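Local coordinates for solute Binding Protein BlMnBP1, Blac_00780 in complex with mannopentaose (Bifidobacterium, PDB 6I5W) that probably captures beta-manno-oligosaccharides outside the cell and delivers them to an ABC transporter for import, at residues K18-T23 / Q318-I323; F143-I148 / E167-V172. All coordinates share one frame; numbering follows the deposited sequence.

Contact 1. Residues K18-T23 / Q318-I323; sequences KDIKTT and QEASMI. With ZN (zinc ion), chain Y.
Ile20 and Ala320 bring the two backbones closest, with 7.2 Å from CA to CA, where the loop leading into strand 22-28 passes over one side of helix 315-330. At that separation the side chains do the joining. Ile20 makes most of the contact: its CG1 branch stands anti to the carbonyl carbon (chi1 -56°) and continues extended, which carries CD1 onto the helix between Glu319 and Ile323, one turn apart. There CD1 lies 3.7 Å from Glu319 CB and 4.0 Å from Ile323 CD1, a methyl-to-methyl meeting. The same CD1 also comes within 3.5 Å of Glu319 OE2, so the carboxylate has a hydrocarbon neighbour on the side of the loop. Two residues on, Thr22 turns its methyl, not its hydroxyl, to Ala320, and CG2 rests 3.6 Å from Ala320 CB. Ala320 also touches Ile24 and Ile57, on the neighbouring parallel strands 22-28 and 57-63, so the helix packs on both strands at this residue.

The carboxylate of Glu319 ends at a zinc ion beside the loop. Both oxygens grip the metal, OE1 and OE2 each at 2.1 Å, in a bidentate clasp, and OE1 also hydrogen-bonds Lys315 one turn earlier. Asp19 OD1 lies 3.9 Å from the same zinc, too far for a bond but near enough that the cation probably eases the like charges of the two carboxylates. What joins 18-23 to the helix is mainly apolar contact, with a metal-bound carboxylate at its border.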
loop_
_atom_site.group_PDB
_atom_site.type_symbol
_atom_site.label_atom_id
_atom_site.label_comp_id
_atom_site.label_asym_id
_atom_site.label_seq_id
_atom_site.Cartn_x
_atom_site.Cartn_y
_atom_site.Cartn_z
ATOM N N LYS A 18 -0.826 21.709 24.636
ATOM C CA LYS A 18 -0.766 23.118 24.263
ATOM C C LYS A 18 0.417 23.844 24.924
ATOM O O LYS A 18 0.882 24.857 24.385
ATOM C CB LYS A 18 -2.091 23.799 24.633
ATOM C CG LYS A 18 -2.237 23.993 26.143
ATOM C CD LYS A 18 -3.627 24.451 26.580
ATOM C CE LYS A 18 -3.647 24.794 28.081
ATOM N NZ LYS A 18 -4.998 25.250 28.543
ATOM N N ASP A 19 0.938 23.344 26.059
ATOM C CA ASP A 19 2.099 23.979 26.670
ATOM C C ASP A 19 3.386 23.760 25.883
ATOM O O ASP A 19 4.365 24.476 26.118
ATOM C CB ASP A 19 2.317 23.482 28.114
ATOM C CG ASP A 19 1.994 22.008 28.295
ATOM O OD1 ASP A 19 1.764 21.327 27.279
ATOM O OD2 ASP A 19 1.940 21.544 29.451
ATOM N N ILE A 20 3.420 22.807 24.959
ATOM C CA ILE A 20 4.683 22.318 24.410
ATOM C C ILE A 20 5.258 23.318 23.414
ATOM O O ILE A 20 4.544 23.918 22.604
ATOM C CB ILE A 20 4.496 20.936 23.744
ATOM C CG1 ILE A 20 3.890 19.935 24.734
ATOM C CG2 ILE A 20 5.833 20.393 23.234
ATOM C CD1 ILE A 20 3.520 18.576 24.138
ATOM N N LYS A 21 6.571 23.488 23.480
ATOM C CA LYS A 21 7.343 24.107 22.409
ATOM C C LYS A 21 8.494 23.152 22.156
ATOM O O LYS A 21 9.342 22.973 23.030
ATOM C CB LYS A 21 7.836 25.507 22.763
ATOM C CG LYS A 21 9.235 25.858 22.242
ATOM C CD LYS A 21 9.276 26.159 20.737
ATOM C CE LYS A 21 10.721 26.232 20.201
ATOM N NZ LYS A 21 10.880 25.605 18.851
ATOM N N THR A 22 8.499 22.517 20.989
ATOM C CA THR A 22 9.622 21.699 20.557
ATOM C C THR A 22 9.628 21.622 19.033
ATOM O O THR A 22 8.751 22.161 18.343
ATOM C CB THR A 22 9.572 20.288 21.154
ATOM O OG1 THR A 22 10.736 19.568 20.731
ATOM C CG2 THR A 22 8.338 19.543 20.700
ATOM N N THR A 23 10.643 20.949 18.510
ATOM C CA THR A 23 10.774 20.706 17.081
ATOM C C THR A 23 10.818 19.205 16.868
ATOM O O THR A 23 11.665 18.524 17.455
ATOM C CB THR A 23 12.031 21.357 16.510
ATOM O OG1 THR A 23 11.845 22.779 16.477
ATOM C CG2 THR A 23 12.301 20.792 15.102
ATOM N N GLN A 318 7.764 12.813 22.228
ATOM C CA GLN A 318 6.734 11.814 21.988
ATOM C C GLN A 318 5.348 12.434 22.074
ATOM O O GLN A 318 4.463 12.122 21.261
ATOM C CB GLN A 318 6.875 10.660 22.988
ATOM C CG GLN A 318 8.221 9.934 22.956
ATOM C CD GLN A 318 8.197 8.674 23.818
ATOM O OE1 GLN A 318 7.206 8.405 24.511
ATOM N NE2 GLN A 318 9.281 7.881 23.772
ATOM N N GLU A 319 5.142 13.319 23.045
ATOM C CA GLU A 319 3.854 13.990 23.178
ATOM C C GLU A 319 3.539 14.775 21.918
ATOM O O GLU A 319 2.449 14.661 21.348
ATOM C CB GLU A 319 3.859 14.939 24.382
ATOM C CG GLU A 319 3.164 14.452 25.648
ATOM C CD GLU A 319 2.940 15.591 26.678
ATOM O OE1 GLU A 319 3.637 15.658 27.709
ATOM O OE2 GLU A 319 2.074 16.462 26.459
ATOM N N ALA A 320 4.490 15.611 21.483
ATOM C CA ALA A 320 4.285 16.427 20.297
ATOM C C ALA A 320 4.058 15.546 19.074
ATOM O O ALA A 320 3.183 15.828 18.260
ATOM C CB ALA A 320 5.486 17.358 20.104
ATOM N N SER A 321 4.837 14.474 18.937
ATOM C CA SER A 321 4.630 13.549 17.836
ATOM C C SER A 321 3.217 12.966 17.880
ATOM O O SER A 321 2.498 12.991 16.886
ATOM C CB SER A 321 5.700 12.456 17.885
ATOM O OG SER A 321 6.991 13.007 17.603
ATOM N N MET A 322 2.767 12.511 19.051
ATOM C CA MET A 322 1.474 11.852 19.089
ATOM C C MET A 322 0.338 12.832 18.813
ATOM O O MET A 322 -0.668 12.471 18.190
ATOM C CB MET A 322 1.323 11.149 20.423
ATOM C CG MET A 322 0.255 10.082 20.365
ATOM S SD MET A 322 0.085 9.159 21.893
ATOM C CE MET A 322 1.621 8.224 21.906
ATOM N N ILE A 323 0.502 14.073 19.241
ATOM C CA ILE A 323 -0.479 15.116 18.968
ATOM C C ILE A 323 -0.578 15.342 17.468
ATOM O O ILE A 323 -1.667 15.453 16.924
ATOM C CB ILE A 323 -0.091 16.400 19.731
ATOM C CG1 ILE A 323 -0.291 16.191 21.239
ATOM C CG2 ILE A 323 -0.897 17.607 19.305
ATOM C CD1 ILE A 323 0.334 17.267 22.069
HETATM ZN ZN ZN Y . 2.939 17.625 27.952
#

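Contact 2. Residues F143-I148 / E167-V172; sequences FEEAGI and EKTKAV. With ZN (zinc ion), chain B.
Two helix ends meet here: the Schellman motif that closes helix 140-145 at Gly147, and the end of helix 155-168, where Thr169 leaves helical geometry. In the first, Ile148 N returns to Phe143 O and Gly147 N to Glu144 O, with Gly147 at positive phi (76°). Ala146 and Lys168 bring their CA atoms to 5.5 Å. Thr169 fills the middle with its methyl, CG2 lying 4.1 Å from Ala146 CB and 4.2 Å from Glu145 CB. With chi1 at 86°, OG1 sits between the backbone N and the carbonyl carbon, while CG2 is left to face the first helix. The hydroxyl serves its own chain segment: OG1 accepts from Ala171 N at 3.0 Å and 164°, an ST turn, and hydrogen-bonds Ile165 O back in the helix. Swapping in an alanine here would probably leave Ala171 N and Ile165 O without their hydroxyl partner and open a gap beside Ala146 CB. Lys168, bent at chi2 and chi3, lays CE 3.2 Å from Ala146 O; its NZ is near that oxygen too, but at a poor angle for a bond. A water links the segments, donating to Glu145 OE2 at 2.9 Å and accepting from Lys170 N. Direct contact is the Thr169 methyl on Ala146 and Glu145, plus the Lys168 methylene at Ala146 O, so carbon contacts mainly join the helix ends, with a water as polar bridge.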
loop_
_atom_site.group_PDB
_atom_site.type_symbol
_atom_site.label_atom_id
_atom_site.label_comp_id
_atom_site.label_asym_id
_atom_site.label_seq_id
_atom_site.Cartn_x
_atom_site.Cartn_y
_atom_site.Cartn_z
ATOM N N PHE A 143 -10.062 3.392 -22.476
ATOM C CA PHE A 143 -10.996 2.275 -22.496
ATOM C C PHE A 143 -12.134 2.514 -23.481
ATOM O O PHE A 143 -12.552 1.599 -24.179
ATOM C CB PHE A 143 -11.559 2.034 -21.090
ATOM C CG PHE A 143 -10.749 1.061 -20.275
ATOM C CD1 PHE A 143 -9.391 1.242 -20.121
ATOM C CD2 PHE A 143 -11.341 -0.025 -19.683
ATOM C CE1 PHE A 143 -8.635 0.340 -19.389
ATOM C CE2 PHE A 143 -10.610 -0.918 -18.951
ATOM C CZ PHE A 143 -9.256 -0.737 -18.792
ATOM N N GLU A 144 -12.665 3.735 -23.530
ATOM C CA GLU A 144 -13.741 4.047 -24.469
ATOM C C GLU A 144 -13.248 3.939 -25.898
ATOM O O GLU A 144 -13.897 3.331 -26.749
ATOM C CB GLU A 144 -14.269 5.455 -24.193
ATOM C CG GLU A 144 -15.054 5.529 -22.908
ATOM C CD GLU A 144 -15.173 6.924 -22.359
ATOM O OE1 GLU A 144 -14.421 7.818 -22.816
ATOM O OE2 GLU A 144 -16.033 7.114 -21.480
ATOM N N GLU A 145 -12.079 4.520 -26.178
ATOM C CA GLU A 145 -11.495 4.444 -27.512
ATOM C C GLU A 145 -11.415 3.012 -28.000
ATOM O O GLU A 145 -11.635 2.735 -29.175
ATOM C CB GLU A 145 -10.116 5.054 -27.482
ATOM C CG GLU A 145 -9.575 5.536 -28.773
ATOM C CD GLU A 145 -8.920 6.900 -28.597
ATOM O OE1 GLU A 145 -9.544 7.914 -29.011
ATOM O OE2 GLU A 145 -7.806 6.963 -28.015
ATOM N N ALA A 146 -11.115 2.082 -27.113
ATOM C CA ALA A 146 -11.014 0.682 -27.480
ATOM C C ALA A 146 -12.355 -0.031 -27.506
ATOM O O ALA A 146 -12.368 -1.232 -27.752
ATOM C CB ALA A 146 -10.085 -0.060 -26.499
ATOM N N GLY A 147 -13.459 0.638 -27.212
ATOM C CA GLY A 147 -14.752 -0.023 -27.169
ATOM C C GLY A 147 -15.043 -0.888 -25.965
ATOM O O GLY A 147 -15.988 -1.680 -25.996
ATOM N N ILE A 148 -14.301 -0.731 -24.873
ATOM C CA ILE A 148 -14.514 -1.555 -23.686
ATOM C C ILE A 148 -15.731 -1.028 -22.934
ATOM O O ILE A 148 -15.750 0.124 -22.492
ATOM C CB ILE A 148 -13.254 -1.586 -22.795
ATOM C CG1 ILE A 148 -12.076 -1.966 -23.707
ATOM C CG2 ILE A 148 -13.487 -2.521 -21.606
ATOM C CD1 ILE A 148 -10.727 -2.073 -23.062
ATOM N N GLU A 167 -4.459 -3.061 -29.864
ATOM C CA GLU A 167 -4.847 -3.090 -31.282
ATOM C C GLU A 167 -5.508 -1.792 -31.728
ATOM O O GLU A 167 -5.252 -1.309 -32.836
ATOM C CB GLU A 167 -5.797 -4.243 -31.536
ATOM C CG GLU A 167 -5.170 -5.625 -31.378
ATOM C CD GLU A 167 -6.093 -6.740 -31.851
ATOM O OE1 GLU A 167 -7.306 -6.482 -32.033
ATOM O OE2 GLU A 167 -5.598 -7.870 -32.045
ATOM N N LYS A 168 -6.320 -1.180 -30.864
ATOM C CA LYS A 168 -7.135 -0.048 -31.298
ATOM C C LYS A 168 -6.642 1.316 -30.831
ATOM O O LYS A 168 -7.177 2.313 -31.329
ATOM C CB LYS A 168 -8.583 -0.231 -30.830
ATOM C CG LYS A 168 -9.044 -1.673 -31.028
ATOM C CD LYS A 168 -10.396 -1.831 -31.649
ATOM C CE LYS A 168 -11.498 -1.271 -30.799
ATOM N NZ LYS A 168 -12.827 -1.916 -31.074
ATOM N N THR A 169 -5.649 1.399 -29.927
ATOM C CA THR A 169 -5.184 2.680 -29.409
ATOM C C THR A 169 -3.664 2.759 -29.440
ATOM O O THR A 169 -2.963 1.788 -29.728
ATOM C CB THR A 169 -5.646 2.933 -27.972
ATOM O OG1 THR A 169 -4.698 2.332 -27.069
ATOM C CG2 THR A 169 -6.987 2.326 -27.691
ATOM N N LYS A 170 -3.164 3.947 -29.120
ATOM C CA LYS A 170 -1.731 4.219 -29.033
ATOM C C LYS A 170 -1.200 4.117 -27.604
ATOM O O LYS A 170 -0.048 4.460 -27.366
ATOM C CB LYS A 170 -1.417 5.624 -29.565
ATOM C CG LYS A 170 -2.389 6.106 -30.602
ATOM C CD LYS A 170 -2.136 7.568 -30.946
ATOM C CE LYS A 170 -0.679 7.820 -31.329
ATOM N NZ LYS A 170 -0.463 9.226 -31.808
ATOM N N ALA A 171 -2.024 3.655 -26.672
ATOM C CA ALA A 171 -1.712 3.630 -25.268
ATOM C C ALA A 171 -0.918 2.395 -24.879
ATOM O O ALA A 171 -1.066 1.344 -25.475
ATOM C CB ALA A 171 -2.992 3.655 -24.461
ATOM N N VAL A 172 -0.060 2.535 -23.864
ATOM C CA VAL A 172 0.502 1.329 -23.254
ATOM C C VAL A 172 -0.644 0.659 -22.506
ATOM O O VAL A 172 -1.227 1.288 -21.621
ATOM C CB VAL A 172 1.685 1.628 -22.349
ATOM C CG1 VAL A 172 2.212 0.348 -21.748
ATOM C CG2 VAL A 172 2.776 2.318 -23.171
HETATM ZN ZN ZN B . -16.661 8.914 -21.003
HETATM O O HOH W 1 -5.051 6.462 -28.647
#

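In the fold
From the N terminus the chain first lays down 18-23, the lead into strand 22-28, and helix 315-330 comes back to it much later, so contact 1 closes a loop of 294 residues. Contact 2 falls wholly within that loop: helix 140-145 follows the long strand 123-139, and after 18 intervening residues segment 167-172, at the end of helix 155-168, comes back to segment 143-148 before strand 172-174 runs on. One is a long-range closure of a helix on the start of strand 22-28, the other a local helix-to-helix return. Their centres lie 53 Å apart on opposite sides of the chain's centre, as expected if they belong to the two lobes of a solute-binding protein, with the glycan bound between.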